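Local coordinates for protein UDP-glucose 4-epimerase (PDB 7K3P) that catalyses the NAD-dependent C4 epimerisation that interconverts UDP-glucose and UDP-galactose, and probably also their N-acetylated counterparts, at residues V130-F135 / D260-N265; F183-L188 / N265-F270; L227-D232 / F295-A300. The protein carries 2 engineered substitutions. All coordinates share one frame; numbering follows the deposited sequence.

Contact 1. Residues V130-F135 / D260-N265; sequences VNKFIF and DYLKEN
Leu262 lays its CD1 methyl against strand 132-136 at three successive residues, and this apolar packing is the heart of the contact. The methyl sits 4.1 Å from Lys132 CB, beside the backbone N of Phe133, and 4.3 Å from CD1 of Ile134. With chi2 at -176° the leucine branch is drawn out straight, CD1 anti to CA, which is what carries it over to the strand. Ile134 continues the same packing onto Ala258 and Leu259 of helix 248-261, whereas the Phe133 side chain turns to the far face of the sheet, onto helices 107-127 and 161-179.

The second kind of contact is aliphatic chain against polar backbone. Extended beyond CG (chi3 -177°), the Lys132 chain takes CE past Leu262 O at 3.7 Å, and its NZ stops 3.9 Å from Lys263 CA. Leu262 O takes its hydrogen bond from Lys184 NZ, on the neighbouring strand. The two lysine ammonium groups remain 6.8 Å apart, NZ of Lys132 to NZ of Lys263, and probably repel only mildly.

The two segments share no hydrogen bond; within 260-265, Asn265 ND2 reaches Tyr261 O at 3.0 Å, arriving on a lone pair in the carbonyl plane, while Asn265 CB lies over one face of the Tyr261 ring; Lys263 N bonds to Asp260 O.

The chemistry is thus that of a segment that ties itself together by polar bonds and meets this strand mainly through van der Waals contact, with the leucine methyl on the buried side and the Lys132 chain on the more exposed side.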
loop_
_atom_site.group_PDB
_atom_site.type_symbol
_atom_site.label_atom_id
_atom_site.label_comp_id
_atom_site.label_asym_id
_atom_site.label_seq_id
_atom_site.Cartn_x
_atom_site.Cartn_y
_atom_site.Cartn_z
ATOM N N VAL A 130 16.752 -14.299 2.562
ATOM C CA VAL A 130 16.389 -13.987 3.933
ATOM C C VAL A 130 14.948 -14.441 4.031
ATOM O O VAL A 130 14.044 -13.812 3.456
ATOM C CB VAL A 130 16.508 -12.498 4.257
ATOM C CG1 VAL A 130 16.311 -12.281 5.739
ATOM C CG2 VAL A 130 17.883 -11.963 3.846
ATOM N N ASN A 131 14.731 -15.561 4.707
ATOM C CA ASN A 131 13.432 -16.216 4.632
ATOM C C ASN A 131 12.624 -16.181 5.929
ATOM O O ASN A 131 11.585 -16.826 6.046
ATOM C CB ASN A 131 13.590 -17.641 4.094
ATOM C CG ASN A 131 13.588 -17.679 2.575
ATOM O OD1 ASN A 131 12.810 -16.968 1.934
ATOM N ND2 ASN A 131 14.459 -18.501 1.991
ATOM N N LYS A 132 13.120 -15.430 6.900
ATOM C CA LYS A 132 12.355 -15.123 8.102
ATOM C C LYS A 132 12.327 -13.607 8.298
ATOM O O LYS A 132 13.376 -12.969 8.428
ATOM C CB LYS A 132 12.958 -15.827 9.324
ATOM C CG LYS A 132 12.826 -17.367 9.251
ATOM C CD LYS A 132 13.693 -18.053 10.290
ATOM C CE LYS A 132 13.591 -19.573 10.136
ATOM N NZ LYS A 132 14.429 -20.247 11.151
ATOM N N PHE A 133 11.125 -13.038 8.312
ATOM C CA PHE A 133 10.956 -11.585 8.391
ATOM C C PHE A 133 10.033 -11.235 9.565
ATOM O O PHE A 133 8.850 -11.561 9.532
ATOM C CB PHE A 133 10.346 -11.090 7.068
ATOM C CG PHE A 133 10.443 -9.599 6.859
ATOM C CD1 PHE A 133 9.764 -8.713 7.689
ATOM C CD2 PHE A 133 11.195 -9.087 5.807
ATOM C CE1 PHE A 133 9.849 -7.327 7.484
ATOM C CE2 PHE A 133 11.293 -7.716 5.594
ATOM C CZ PHE A 133 10.618 -6.831 6.431
ATOM N N ILE A 134 10.564 -10.600 10.609
ATOM C CA ILE A 134 9.703 -10.178 11.708
ATOM C C ILE A 134 9.400 -8.685 11.526
ATOM O O ILE A 134 10.322 -7.853 11.479
ATOM C CB ILE A 134 10.295 -10.533 13.103
ATOM C CG1 ILE A 134 10.347 -12.064 13.286
ATOM C CG2 ILE A 134 9.436 -9.944 14.220
ATOM C CD1 ILE A 134 11.644 -12.668 12.897
ATOM N N PHE A 135 8.115 -8.356 11.369
ATOM C CA PHE A 135 7.708 -6.974 11.067
ATOM C C PHE A 135 6.970 -6.335 12.237
ATOM O O PHE A 135 5.939 -6.856 12.696
ATOM C CB PHE A 135 6.828 -6.962 9.819
ATOM C CG PHE A 135 6.352 -5.586 9.411
ATOM C CD1 PHE A 135 7.243 -4.520 9.333
ATOM C CD2 PHE A 135 5.018 -5.376 9.062
ATOM C CE1 PHE A 135 6.801 -3.241 8.943
ATOM C CE2 PHE A 135 4.565 -4.115 8.663
ATOM C CZ PHE A 135 5.466 -3.044 8.599
ATOM N N ASP A 260 11.727 -17.089 17.194
ATOM C CA ASP A 260 11.732 -18.479 17.661
ATOM C C ASP A 260 10.564 -19.231 17.049
ATOM O O ASP A 260 10.725 -20.348 16.548
ATOM C CB ASP A 260 11.658 -18.543 19.190
ATOM C CG ASP A 260 12.967 -18.155 19.855
ATOM O OD1 ASP A 260 14.025 -18.245 19.184
ATOM O OD2 ASP A 260 12.941 -17.764 21.052
ATOM N N TYR A 261 9.395 -18.595 17.044
ATOM C CA TYR A 261 8.191 -19.215 16.491
ATOM C C TYR A 261 8.340 -19.614 15.020
ATOM O O TYR A 261 7.797 -20.639 14.595
ATOM C CB TYR A 261 6.964 -18.297 16.684
ATOM C CG TYR A 261 5.772 -18.689 15.846
ATOM C CD1 TYR A 261 5.614 -18.178 14.567
ATOM C CD2 TYR A 261 4.797 -19.573 16.329
ATOM C CE1 TYR A 261 4.537 -18.529 13.782
ATOM C CE2 TYR A 261 3.698 -19.937 15.536
ATOM C CZ TYR A 261 3.589 -19.400 14.258
ATOM O OH TYR A 261 2.534 -19.709 13.435
ATOM N N LEU A 262 9.049 -18.800 14.231
ATOM C CA LEU A 262 9.195 -19.086 12.792
ATOM C C LEU A 262 10.129 -20.277 12.465
ATOM O O LEU A 262 10.251 -20.674 11.295
ATOM C CB LEU A 262 9.635 -17.830 12.009
ATOM C CG LEU A 262 8.586 -16.737 11.738
ATOM C CD1 LEU A 262 9.165 -15.610 10.871
ATOM C CD2 LEU A 262 7.346 -17.315 11.065
ATOM N N LYS A 263 10.789 -20.843 13.476
ATOM C CA LYS A 263 11.652 -22.013 13.241
ATOM C C LYS A 263 10.877 -23.201 12.664
ATOM O O LYS A 263 11.277 -23.780 11.657
ATOM C CB LYS A 263 12.389 -22.438 14.514
ATOM C CG LYS A 263 13.581 -21.551 14.880
ATOM C CD LYS A 263 14.466 -22.177 15.973
ATOM C CE LYS A 263 14.941 -23.583 15.589
ATOM N NZ LYS A 263 15.942 -24.148 16.550
ATOM N N GLU A 264 9.756 -23.552 13.289
ATOM C CA GLU A 264 9.007 -24.745 12.882
ATOM C C GLU A 264 7.603 -24.402 12.428
ATOM O O GLU A 264 6.832 -25.283 12.025
ATOM C CB GLU A 264 8.898 -25.734 14.046
ATOM C CG GLU A 264 10.125 -25.812 14.938
ATOM C CD GLU A 264 11.191 -26.717 14.371
ATOM O OE1 GLU A 264 11.007 -27.201 13.227
ATOM O OE2 GLU A 264 12.207 -26.942 15.069
ATOM N N ASN A 265 7.259 -23.124 12.505
ATOM C CA ASN A 265 5.892 -22.727 12.231
ATOM C C ASN A 265 5.769 -21.826 11.020
ATOM O O ASN A 265 6.749 -21.223 10.581
ATOM C CB ASN A 265 5.278 -22.085 13.473
ATOM C CG ASN A 265 5.192 -23.063 14.627
ATOM O OD1 ASN A 265 4.392 -23.994 14.591
ATOM N ND2 ASN A 265 6.042 -22.877 15.639
#

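Contact 2. Residues F183-L188 / N265-F270; sequences FKHCIL and NESNVF
Cys186 and Leu188 both bear on Phe270 from the edge of its ring. The cysteine sulfur comes in near the ring plane, SG 3.5 Å from Phe270 CD2, a sulfur-aromatic contact made from the rim; chi1 of -169°, anti to the backbone N, swings SG to the side where it meets that edge. Leu188 adds its CD2 methyl at the same ring's edge, 4.1 Å from Phe270 CD2. Tyr261 makes an edge-to-face stack with this phenyl ring, and helix 315-320 packs on it as well. On the opposite face of the sheet, Ile187 and Val269 touch through their CG2 methyls.

Between these two layers runs the parallel ladder. Asn268 N bonds to His185 O, Ile187 N to Asn268 O, and Phe270 N to Ile187 O at 2.8 Å, the last almost in line with its carbonyl.

Before Asn268 a side chain takes over from the backbone. Ser267 OG accepts the amide of His185 at 3.0 Å in a nearly straight bond (169°), and Ser267 CB lies over one face of the imidazole, 3.7 Å from its centroid. Ser177 of helix 161-179 hydrogen-bonds to ND1 of that ring. Asn268 OD1 folds back onto Val269 N and also receives Lys316.

At the outer edge the outstretched Lys184 donates from NZ to Asn265 O at 2.8 Å, approaching from above the carbonyl plane. Glu266 OE2 stays 4.2 Å from Lys184 NZ, too far for a salt bridge, though the charges probably still attract. The pairing adds an outermost strand, 268-271, to the parallel seven-stranded sheet of a Rossmann-type NAD-binding fold, as in extended short-chain dehydrogenases/reductases.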
loop_
_atom_site.group_PDB
_atom_site.type_symbol
_atom_site.label_atom_id
_atom_site.label_comp_id
_atom_site.label_asym_id
_atom_site.label_seq_id
_atom_site.Cartn_x
_atom_site.Cartn_y
_atom_site.Cartn_z
ATOM N N PHE A 183 9.428 -18.226 2.012
ATOM C CA PHE A 183 9.596 -16.951 2.706
ATOM C C PHE A 183 8.579 -16.820 3.840
ATOM O O PHE A 183 7.369 -16.766 3.582
ATOM C CB PHE A 183 9.461 -15.767 1.720
ATOM C CG PHE A 183 9.506 -14.415 2.383
ATOM C CD1 PHE A 183 10.721 -13.850 2.755
ATOM C CD2 PHE A 183 8.331 -13.702 2.620
ATOM C CE1 PHE A 183 10.774 -12.590 3.368
ATOM C CE2 PHE A 183 8.364 -12.448 3.232
ATOM C CZ PHE A 183 9.580 -11.889 3.608
ATOM N N LYS A 184 9.074 -16.749 5.079
ATOM C CA LYS A 184 8.213 -16.677 6.265
ATOM C C LYS A 184 8.228 -15.303 6.930
ATOM O O LYS A 184 9.290 -14.719 7.176
ATOM C CB LYS A 184 8.633 -17.713 7.319
ATOM C CG LYS A 184 8.366 -19.183 6.984
ATOM C CD LYS A 184 8.711 -20.002 8.236
ATOM C CE LYS A 184 8.533 -21.503 8.062
ATOM N NZ LYS A 184 9.039 -22.167 9.309
ATOM N N HIS A 185 7.044 -14.805 7.258
ATOM C CA HIS A 185 6.934 -13.520 7.928
ATOM C C HIS A 185 6.132 -13.685 9.208
ATOM O O HIS A 185 5.203 -14.483 9.263
ATOM C CB HIS A 185 6.252 -12.487 7.026
ATOM C CG HIS A 185 4.801 -12.760 6.763
ATOM N ND1 HIS A 185 4.369 -13.480 5.668
ATOM C CD2 HIS A 185 3.682 -12.397 7.443
ATOM C CE1 HIS A 185 3.046 -13.547 5.683
ATOM N NE2 HIS A 185 2.604 -12.904 6.747
ATOM N N CYS A 186 6.503 -12.931 10.233
ATOM C CA CYS A 186 5.670 -12.834 11.410
ATOM C C CYS A 186 5.424 -11.364 11.708
ATOM O O CYS A 186 6.363 -10.607 11.941
ATOM C CB CYS A 186 6.349 -13.495 12.602
ATOM S SG CYS A 186 5.232 -13.686 14.014
ATOM N N ILE A 187 4.160 -10.965 11.688
ATOM C CA ILE A 187 3.801 -9.579 11.926
ATOM C C ILE A 187 3.344 -9.377 13.359
ATOM O O ILE A 187 2.490 -10.122 13.854
ATOM C CB ILE A 187 2.667 -9.147 10.990
ATOM C CG1 ILE A 187 3.184 -9.050 9.547
ATOM C CG2 ILE A 187 2.070 -7.806 11.470
ATOM C CD1 ILE A 187 2.090 -9.262 8.499
ATOM N N LEU A 188 3.892 -8.366 14.027
ATOM C CA LEU A 188 3.477 -8.062 15.396
ATOM C C LEU A 188 2.707 -6.731 15.449
ATOM O O LEU A 188 3.209 -5.691 14.991
ATOM C CB LEU A 188 4.697 -8.029 16.336
ATOM C CG LEU A 188 5.509 -9.328 16.415
ATOM C CD1 LEU A 188 6.636 -9.219 17.423
ATOM C CD2 LEU A 188 4.590 -10.481 16.795
ATOM N N ASN A 265 7.259 -23.124 12.505
ATOM C CA ASN A 265 5.892 -22.727 12.231
ATOM C C ASN A 265 5.769 -21.826 11.020
ATOM O O ASN A 265 6.749 -21.223 10.581
ATOM C CB ASN A 265 5.278 -22.085 13.473
ATOM C CG ASN A 265 5.192 -23.063 14.627
ATOM O OD1 ASN A 265 4.392 -23.994 14.591
ATOM N ND2 ASN A 265 6.042 -22.877 15.639
ATOM N N GLU A 266 4.560 -21.765 10.475
ATOM C CA GLU A 266 4.310 -21.002 9.261
ATOM C C GLU A 266 4.125 -19.513 9.567
ATOM O O GLU A 266 4.184 -19.090 10.731
ATOM C CB GLU A 266 3.092 -21.561 8.526
ATOM C CG GLU A 266 3.363 -22.890 7.836
ATOM C CD GLU A 266 4.381 -22.772 6.701
ATOM O OE1 GLU A 266 3.949 -22.634 5.535
ATOM O OE2 GLU A 266 5.606 -22.818 6.974
ATOM N N SER A 267 3.927 -18.722 8.516
ATOM C CA SER A 267 3.747 -17.278 8.664
ATOM C C SER A 267 2.548 -16.982 9.561
ATOM O O SER A 267 1.593 -17.764 9.606
ATOM C CB SER A 267 3.557 -16.637 7.287
ATOM O OG SER A 267 4.778 -16.664 6.565
ATOM N N ASN A 268 2.595 -15.873 10.292
ATOM C CA ASN A 268 1.478 -15.537 11.172
ATOM C C ASN A 268 1.486 -14.077 11.594
ATOM O O ASN A 268 2.488 -13.374 11.413
ATOM C CB ASN A 268 1.496 -16.430 12.422
ATOM C CG ASN A 268 0.111 -16.937 12.793
ATOM O OD1 ASN A 268 -0.898 -16.290 12.500
ATOM N ND2 ASN A 268 0.056 -18.103 13.429
ATOM N N VAL A 269 0.373 -13.634 12.179
ATOM C CA VAL A 269 0.291 -12.292 12.758
ATOM C C VAL A 269 -0.164 -12.406 14.213
ATOM O O VAL A 269 -1.045 -13.211 14.528
ATOM C CB VAL A 269 -0.646 -11.384 11.916
ATOM C CG1 VAL A 269 -1.966 -12.107 11.626
ATOM C CG2 VAL A 269 -0.889 -10.045 12.601
ATOM N N PHE A 270 0.458 -11.636 15.102
ATOM C CA PHE A 270 0.141 -11.700 16.522
ATOM C C PHE A 270 -0.060 -10.309 17.074
ATOM O O PHE A 270 0.756 -9.409 16.804
ATOM C CB PHE A 270 1.302 -12.305 17.338
ATOM C CG PHE A 270 1.567 -13.758 17.065
ATOM C CD1 PHE A 270 0.654 -14.733 17.451
ATOM C CD2 PHE A 270 2.757 -14.149 16.459
ATOM C CE1 PHE A 270 0.909 -16.078 17.213
ATOM C CE2 PHE A 270 3.027 -15.497 16.210
ATOM C CZ PHE A 270 2.094 -16.470 16.589
#

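Contact 3. Residues L227-D232 / F295-A300; sequences LFIFGD and FKVELA
Ala300 sets its CB obliquely against the Phe230 ring, 3.6 Å from CD1, and reaches more loosely toward CD1 of Phe228. The Phe228 ring leans over the aliphatic root of Glu298, CE1 to CB 3.7 Å, its plane turned 58° from the carboxylate. These four residues line one face of the pair; Phe230 also makes a cation-pi contact with Arg303.

Leu227 and Ile229 point the other way. Leu227, its CG anti to the backbone N (chi1 -177°), brings CD1 to 3.7 Å from Phe295 CE1, while the Ile229 CD1 methyl touches both Val297 CG2 (4.1 Å) and Leu299 CD1 (3.9 Å), which approach it about a right angle apart.

Together the segments form a two-stranded parallel sheet, with helix 280-291, just before 296-300 in the chain, packed on its Leu227 and Ile229 face, in what probably corresponds to the smaller, substrate-binding lobe of related epimerases. Five backbone bonds join it, beginning with Leu227 N to Lys296 O. The last, Gly231 N to Ala300 O at 2.8 Å, approaches from above the carbonyl plane; Gly231 has a positive phi of 93°, which suits a residue without a side chain. Lys296 forms a salt bridge with Asp225.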
loop_
_atom_site.group_PDB
_atom_site.type_symbol
_atom_site.label_atom_id
_atom_site.label_comp_id
_atom_site.label_asym_id
_atom_site.label_seq_id
_atom_site.Cartn_x
_atom_site.Cartn_y
_atom_site.Cartn_z
ATOM N N LEU A 227 -3.520 17.189 33.327
ATOM C CA LEU A 227 -3.999 15.950 32.713
ATOM C C LEU A 227 -5.513 15.898 32.910
ATOM O O LEU A 227 -6.001 16.062 34.028
ATOM C CB LEU A 227 -3.331 14.728 33.365
ATOM C CG LEU A 227 -3.630 13.316 32.850
ATOM C CD1 LEU A 227 -2.554 12.340 33.314
ATOM C CD2 LEU A 227 -4.999 12.832 33.309
ATOM N N PHE A 228 -6.261 15.683 31.836
ATOM C CA PHE A 228 -7.711 15.638 31.954
ATOM C C PHE A 228 -8.229 14.203 31.916
ATOM O O PHE A 228 -7.836 13.416 31.058
ATOM C CB PHE A 228 -8.362 16.455 30.834
ATOM C CG PHE A 228 -8.338 17.948 31.067
ATOM C CD1 PHE A 228 -9.152 18.526 32.035
ATOM C CD2 PHE A 228 -7.523 18.772 30.306
ATOM C CE1 PHE A 228 -9.144 19.901 32.251
ATOM C CE2 PHE A 228 -7.513 20.151 30.512
ATOM C CZ PHE A 228 -8.325 20.713 31.484
ATOM N N ILE A 229 -9.107 13.858 32.853
ATOM C CA ILE A 229 -9.823 12.595 32.763
ATOM C C ILE A 229 -11.156 12.852 32.076
ATOM O O ILE A 229 -12.038 13.490 32.657
ATOM C CB ILE A 229 -10.122 11.999 34.137
ATOM C CG1 ILE A 229 -8.852 11.887 34.978
ATOM C CG2 ILE A 229 -10.775 10.633 33.983
ATOM C CD1 ILE A 229 -9.092 11.196 36.312
ATOM N N PHE A 230 -11.310 12.362 30.850
ATOM C CA PHE A 230 -12.560 12.535 30.121
ATOM C C PHE A 230 -13.550 11.433 30.445
ATOM O O PHE A 230 -13.536 10.375 29.811
ATOM C CB PHE A 230 -12.297 12.598 28.621
ATOM C CG PHE A 230 -11.519 13.809 28.206
ATOM C CD1 PHE A 230 -12.122 15.059 28.176
ATOM C CD2 PHE A 230 -10.182 13.703 27.860
ATOM C CE1 PHE A 230 -11.399 16.188 27.797
ATOM C CE2 PHE A 230 -9.457 14.817 27.484
ATOM C CZ PHE A 230 -10.069 16.063 27.450
ATOM N N GLY A 231 -14.406 11.683 31.436
ATOM C CA GLY A 231 -15.417 10.717 31.838
ATOM C C GLY A 231 -14.949 9.823 32.974
ATOM O O GLY A 231 -13.842 9.258 32.919
ATOM N N ASP A 232 -15.787 9.697 34.004
ATOM C CA ASP A 232 -15.488 8.847 35.148
ATOM C C ASP A 232 -16.691 7.985 35.500
ATOM O O ASP A 232 -16.773 7.446 36.604
ATOM C CB ASP A 232 -15.035 9.673 36.362
ATOM C CG ASP A 232 -16.161 10.529 36.955
ATOM O OD1 ASP A 232 -17.173 10.789 36.262
ATOM O OD2 ASP A 232 -16.015 10.961 38.119
ATOM N N PHE A 295 1.113 16.002 40.133
ATOM C CA PHE A 295 0.744 16.888 39.025
ATOM C C PHE A 295 -0.757 17.137 38.983
ATOM O O PHE A 295 -1.534 16.393 39.584
ATOM C CB PHE A 295 1.242 16.338 37.675
ATOM C CG PHE A 295 0.751 14.950 37.361
ATOM C CD1 PHE A 295 -0.492 14.753 36.768
ATOM C CD2 PHE A 295 1.539 13.841 37.651
ATOM C CE1 PHE A 295 -0.947 13.473 36.477
ATOM C CE2 PHE A 295 1.095 12.558 37.366
ATOM C CZ PHE A 295 -0.150 12.373 36.780
ATOM N N LYS A 296 -1.155 18.190 38.271
ATOM C CA LYS A 296 -2.562 18.596 38.198
ATOM C C LYS A 296 -3.422 17.691 37.304
ATOM O O LYS A 296 -3.154 17.552 36.103
ATOM C CB LYS A 296 -2.674 20.047 37.706
ATOM C CG LYS A 296 -1.961 21.072 38.590
ATOM C CD LYS A 296 -2.283 22.511 38.179
ATOM C CE LYS A 296 -1.632 22.888 36.853
ATOM N NZ LYS A 296 -0.144 22.797 36.907
ATOM N N VAL A 297 -4.455 17.086 37.889
ATOM C CA VAL A 297 -5.469 16.377 37.102
ATOM C C VAL A 297 -6.891 16.878 37.377
ATOM O O VAL A 297 -7.257 17.158 38.526
ATOM C CB VAL A 297 -5.381 14.830 37.243
ATOM C CG1 VAL A 297 -4.274 14.428 38.200
ATOM C CG2 VAL A 297 -6.722 14.244 37.657
ATOM N N GLU A 298 -7.680 16.997 36.308
ATOM C CA GLU A 298 -9.047 17.496 36.409
ATOM C C GLU A 298 -10.038 16.561 35.732
ATOM O O GLU A 298 -9.775 16.027 34.649
ATOM C CB GLU A 298 -9.166 18.893 35.789
ATOM C CG GLU A 298 -10.000 19.860 36.614
ATOM C CD GLU A 298 -9.216 20.457 37.765
ATOM O OE1 GLU A 298 -8.255 21.212 37.491
ATOM O OE2 GLU A 298 -9.559 20.171 38.937
ATOM N N LEU A 299 -11.180 16.370 36.382
ATOM C CA LEU A 299 -12.267 15.582 35.829
ATOM C C LEU A 299 -12.940 16.363 34.716
ATOM O O LEU A 299 -13.258 17.542 34.877
ATOM C CB LEU A 299 -13.290 15.295 36.921
ATOM C CG LEU A 299 -13.529 13.838 37.298
ATOM C CD1 LEU A 299 -12.205 13.182 37.646
ATOM C CD2 LEU A 299 -14.503 13.734 38.469
ATOM N N ALA A 300 -13.158 15.708 33.582
ATOM C CA ALA A 300 -13.917 16.307 32.491
ATOM C C ALA A 300 -15.046 15.375 32.102
ATOM O O ALA A 300 -15.050 14.208 32.499
ATOM C CB ALA A 300 -13.022 16.580 31.300
HETATM O O HOH W 1 -16.453 13.600 34.505
#

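In the fold
Contacts 1 and 2 are neighbours, their centres 6 Å apart, and they share Asn265. Both reach the seven-stranded parallel sheet, where strands 132-136 and 184-189 lie side by side; helix 248-261 and strand 268-271 follow each other along the chain, so the turn between them serves both contacts. Contact 3 lies on the other side of the chain's centre, about 44 Å from contact 1 and 40 Å from contact 2, centre to centre, in a separate two-stranded sheet. Along the chain every pair of contacts crosses: 183-188 lies between 130-135 and 260-265, with 265-270 following; 227-232 comes before 260-270 and 295-300 after it. The polypeptide therefore passes back and forth between the NAD-binding sheet and the distant lobe.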